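Local coordinates for lipoprotein (Colwellia psychrerythraea, PDB 3O0Y), which is a putative lipoprotein of unknown function whose family belongs to a clan of metallopeptidase-like proteins, so a peptidase-related role is possible but unproven, at residues A[472-483]-A[556-567]. Residues are numbered along the deposited sequence; the frame is centred on the assembly and turned at random.
Sequences GWALYSEQVAYE and YKLGMLKILSLR. With SO4 (sulfate ion), chain D.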
# COMPACT_ATOMS: atom_id res chain seq x y z
N GLY A 472 8.04 -0.35 -7.17
CA GLY A 472 9.23 -0.23 -7.92
C GLY A 472 9.36 1.14 -8.56
O GLY A 472 10.47 1.73 -8.57
N TRP A 473 8.24 1.69 -9.04
CA TRP A 473 8.26 3.04 -9.62
C TRP A 473 8.73 4.06 -8.57
O TRP A 473 9.55 4.93 -8.86
CB TRP A 473 6.85 3.44 -10.14
CG TRP A 473 6.88 4.96 -10.47
CD1 TRP A 473 6.51 5.95 -9.66
CD2 TRP A 473 7.63 5.56 -11.54
NE1 TRP A 473 6.91 7.16 -10.18
CE2 TRP A 473 7.58 6.93 -11.34
CE3 TRP A 473 8.23 5.07 -12.67
CZ2 TRP A 473 8.20 7.82 -12.22
CZ3 TRP A 473 8.86 5.94 -13.53
CH2 TRP A 473 8.78 7.29 -13.33
N ALA A 474 8.16 3.99 -7.37
CA ALA A 474 8.45 5.03 -6.37
C ALA A 474 9.92 4.95 -5.95
O ALA A 474 10.57 5.96 -5.82
CB ALA A 474 7.52 4.92 -5.15
N LEU A 475 10.46 3.73 -5.81
CA LEU A 475 11.89 3.59 -5.51
C LEU A 475 12.78 4.07 -6.66
O LEU A 475 13.80 4.78 -6.43
CB LEU A 475 12.18 2.11 -5.10
CG LEU A 475 13.51 1.77 -4.49
CD1 LEU A 475 13.78 2.65 -3.22
CD2 LEU A 475 13.59 0.23 -4.24
N TYR A 476 12.38 3.77 -7.92
CA TYR A 476 13.06 4.33 -9.10
C TYR A 476 13.04 5.85 -9.08
O TYR A 476 14.09 6.45 -9.37
CB TYR A 476 12.45 3.76 -10.39
CG TYR A 476 12.86 4.48 -11.63
CD1 TYR A 476 14.03 4.17 -12.29
CD2 TYR A 476 12.05 5.43 -12.18
CE1 TYR A 476 14.44 4.92 -13.44
CE2 TYR A 476 12.44 6.16 -13.32
CZ TYR A 476 13.59 5.85 -13.98
OH TYR A 476 13.99 6.67 -15.08
N SER A 477 11.90 6.47 -8.70
CA SER A 477 11.67 7.95 -8.58
C SER A 477 12.72 8.56 -7.67
O SER A 477 13.23 9.67 -7.95
CB SER A 477 10.30 8.26 -7.84
OG SER A 477 9.45 8.04 -8.90
N GLU A 478 13.02 7.87 -6.60
CA GLU A 478 14.00 8.34 -5.63
C GLU A 478 15.40 8.47 -6.25
O GLU A 478 16.16 9.40 -5.92
CB GLU A 478 14.03 7.45 -4.39
CG GLU A 478 12.75 7.50 -3.50
CD GLU A 478 12.78 6.48 -2.37
OE1 GLU A 478 13.52 6.72 -1.34
OE2 GLU A 478 12.07 5.45 -2.45
N GLN A 479 15.71 7.55 -7.15
CA GLN A 479 16.99 7.60 -7.87
C GLN A 479 16.96 8.66 -8.93
O GLN A 479 17.92 9.41 -9.09
CB GLN A 479 17.39 6.26 -8.51
CG GLN A 479 18.71 6.36 -9.25
CD GLN A 479 19.14 4.96 -9.73
OE1 GLN A 479 19.14 4.01 -8.92
NE2 GLN A 479 19.53 4.85 -10.97
N VAL A 480 15.86 8.75 -9.67
CA VAL A 480 15.73 9.82 -10.64
C VAL A 480 15.87 11.20 -9.98
O VAL A 480 16.44 12.10 -10.58
CB VAL A 480 14.37 9.78 -11.39
CG1 VAL A 480 14.24 11.06 -12.35
CG2 VAL A 480 14.35 8.57 -12.29
N ALA A 481 15.33 11.40 -8.75
CA ALA A 481 15.46 12.70 -8.09
C ALA A 481 16.96 13.04 -7.92
O ALA A 481 17.36 14.19 -8.11
CB ALA A 481 14.75 12.66 -6.74
N TYR A 482 17.78 12.05 -7.58
CA TYR A 482 19.26 12.23 -7.53
C TYR A 482 19.82 12.63 -8.89
O TYR A 482 20.57 13.61 -9.02
CB TYR A 482 19.97 10.97 -6.97
CG TYR A 482 21.47 11.11 -7.04
CD1 TYR A 482 22.18 11.76 -6.04
CD2 TYR A 482 22.16 10.77 -8.19
CE1 TYR A 482 23.55 12.01 -6.13
CE2 TYR A 482 23.51 10.92 -8.25
CZ TYR A 482 24.22 11.61 -7.27
OH TYR A 482 25.56 11.92 -7.44
N GLU A 483 19.43 11.90 -9.93
CA GLU A 483 19.88 12.20 -11.31
C GLU A 483 19.43 13.53 -11.84
O GLU A 483 20.04 14.02 -12.76
CB GLU A 483 19.45 11.08 -12.26
CG GLU A 483 20.05 9.72 -11.95
CD GLU A 483 19.37 8.57 -12.74
OE1 GLU A 483 18.31 8.77 -13.45
OE2 GLU A 483 19.86 7.43 -12.56
N TYR A 556 9.33 -3.76 -4.17
CA TYR A 556 10.07 -2.49 -4.18
C TYR A 556 11.33 -2.67 -5.03
O TYR A 556 11.53 -1.98 -6.05
CB TYR A 556 10.49 -2.07 -2.75
CG TYR A 556 9.33 -1.81 -1.85
CD1 TYR A 556 8.87 -0.52 -1.67
CD2 TYR A 556 8.62 -2.86 -1.24
CE1 TYR A 556 7.76 -0.29 -0.96
CE2 TYR A 556 7.52 -2.60 -0.49
CZ TYR A 556 7.04 -1.34 -0.40
OH TYR A 556 5.92 -1.09 0.35
N LYS A 557 12.23 -3.56 -4.61
CA LYS A 557 13.46 -3.74 -5.37
C LYS A 557 13.22 -4.50 -6.67
O LYS A 557 13.90 -4.24 -7.64
CB LYS A 557 14.56 -4.39 -4.53
CG LYS A 557 15.47 -3.38 -3.94
CD LYS A 557 16.42 -2.90 -5.06
CE LYS A 557 17.22 -1.71 -4.70
NZ LYS A 557 18.24 -1.32 -5.82
N LEU A 558 12.41 -5.56 -6.71
CA LEU A 558 12.28 -6.30 -7.98
C LEU A 558 11.70 -5.37 -9.08
O LEU A 558 12.14 -5.39 -10.23
CB LEU A 558 11.45 -7.55 -7.79
CG LEU A 558 12.10 -8.59 -6.91
CD1 LEU A 558 11.17 -9.81 -6.74
CD2 LEU A 558 13.50 -8.94 -7.38
N GLY A 559 10.74 -4.51 -8.72
CA GLY A 559 10.19 -3.62 -9.66
C GLY A 559 11.21 -2.56 -10.07
O GLY A 559 11.30 -2.25 -11.26
N MET A 560 11.95 -1.98 -9.13
CA MET A 560 12.93 -0.99 -9.43
C MET A 560 14.02 -1.54 -10.38
O MET A 560 14.39 -0.88 -11.37
CB MET A 560 13.53 -0.37 -8.14
CG MET A 560 14.50 0.79 -8.41
SD MET A 560 15.85 0.94 -7.04
CE MET A 560 16.63 2.52 -7.55
N LEU A 561 14.48 -2.76 -10.08
CA LEU A 561 15.53 -3.38 -10.90
C LEU A 561 15.06 -3.59 -12.33
O LEU A 561 15.81 -3.41 -13.26
CB LEU A 561 15.95 -4.69 -10.23
CG LEU A 561 16.81 -4.50 -8.99
CD1 LEU A 561 16.89 -5.84 -8.23
CD2 LEU A 561 18.24 -4.03 -9.29
N LYS A 562 13.79 -3.94 -12.49
CA LYS A 562 13.24 -4.21 -13.82
C LYS A 562 13.09 -2.92 -14.59
O LYS A 562 13.46 -2.90 -15.75
CB LYS A 562 11.91 -4.91 -13.75
CG LYS A 562 11.30 -5.29 -15.11
CD LYS A 562 12.24 -6.16 -15.93
CE LYS A 562 11.60 -6.53 -17.31
NZ LYS A 562 12.44 -7.41 -18.16
N ILE A 563 12.57 -1.87 -13.94
CA ILE A 563 12.49 -0.54 -14.58
C ILE A 563 13.86 -0.08 -15.04
O ILE A 563 14.02 0.34 -16.18
CB ILE A 563 11.78 0.56 -13.67
CG1 ILE A 563 10.33 0.12 -13.44
CG2 ILE A 563 12.00 1.96 -14.37
CD1 ILE A 563 9.62 0.89 -12.26
N LEU A 564 14.87 -0.18 -14.19
CA LEU A 564 16.21 0.18 -14.55
C LEU A 564 16.82 -0.70 -15.68
O LEU A 564 17.55 -0.19 -16.58
CB LEU A 564 17.09 0.17 -13.30
CG LEU A 564 16.94 1.35 -12.34
CD1 LEU A 564 17.82 1.11 -11.11
CD2 LEU A 564 17.38 2.64 -13.09
N SER A 565 16.50 -1.98 -15.68
CA SER A 565 16.96 -2.89 -16.73
C SER A 565 16.36 -2.51 -18.09
O SER A 565 17.07 -2.45 -19.11
CB SER A 565 16.53 -4.31 -16.37
OG SER A 565 16.97 -5.17 -17.41
N LEU A 566 15.06 -2.16 -18.08
CA LEU A 566 14.43 -1.64 -19.26
C LEU A 566 15.03 -0.36 -19.75
O LEU A 566 15.18 -0.17 -20.97
CB LEU A 566 12.90 -1.58 -19.09
CG LEU A 566 12.15 -2.93 -18.97
CD1 LEU A 566 10.73 -2.56 -18.46
CD2 LEU A 566 12.09 -3.70 -20.36
N ARG A 567 15.35 0.54 -18.83
CA ARG A 567 15.96 1.81 -19.20
C ARG A 567 17.30 1.56 -19.88
O ARG A 567 17.67 2.25 -20.83
CB ARG A 567 16.05 2.69 -17.97
CG ARG A 567 16.41 4.14 -18.30
CD ARG A 567 16.27 5.07 -17.07
NE ARG A 567 17.46 4.96 -16.24
CZ ARG A 567 17.86 5.85 -15.35
NH1 ARG A 567 17.09 6.89 -15.05
NH2 ARG A 567 19.03 5.66 -14.72
S SO4 D . 6.94 1.61 2.40
O1 SO4 D . 8.26 1.53 1.72
O2 SO4 D . 6.73 2.95 2.83
O3 SO4 D . 5.81 1.30 1.49
O4 SO4 D . 6.83 0.59 3.41
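Gly472 and Gly559 meet where the CA atoms of two helices come nearest, 3.9 Å apart, and the segment axes cross at -62°. Gly472 CA lies against Gly559 C and Met560 N and makes a CA-H...O contact with Tyr556 O; a side chain at this position would run into the facing backbone. Beyond the glycines, Tyr476, Met560 and Arg567 each act as a knob in a hole of the other helix. Met560, set among Gly472, Leu475, Tyr476 and Gln479, can be followed outward: CB rests near Gly472 O and Leu475 CD2, CG sits by Tyr476 N, SD lies 3.6 Å from Leu475 CG, and CE ends 3.2 Å from Gln479 OE1. Its CG is anti to the backbone N (chi1 -175°) and the chain stays extended, carrying the thioether across the neighbouring helix. Ile563 lays CG2 over one face of the Tyr476 ring, a CH-pi contact 3.8 Å from the centroid, while Leu564 CD2 meets the ring at its edge, in plane.

Where the helices diverge, Arg567 and Glu483 approach from opposite directions and join end-on, NH1 to OE1 at 2.8 Å and NH2 to OE2 at 2.9 Å, their planes nearly coplanar. NH1 also donates to Tyr476 OH, less straight (140°) and tilted from the guanidinium plane; that hydroxyl is hydrogen-bonded to His584 as well. Gln479 NE2 adds a second donor to Glu483 OE2 from above the carboxylate plane, which should limit how the acid can turn. A leucine in place of Arg567 would probably leave the Glu483 carboxylate without its charged mate and Tyr476 OH without one of its hydrogen-bond partners. This is a glycine-mediated close crossing of helices 467-483 and 555-574 with knobs-into-holes packing, ended on its outer side by a bidentate salt bridge, in a largely helical DUF885-family protein.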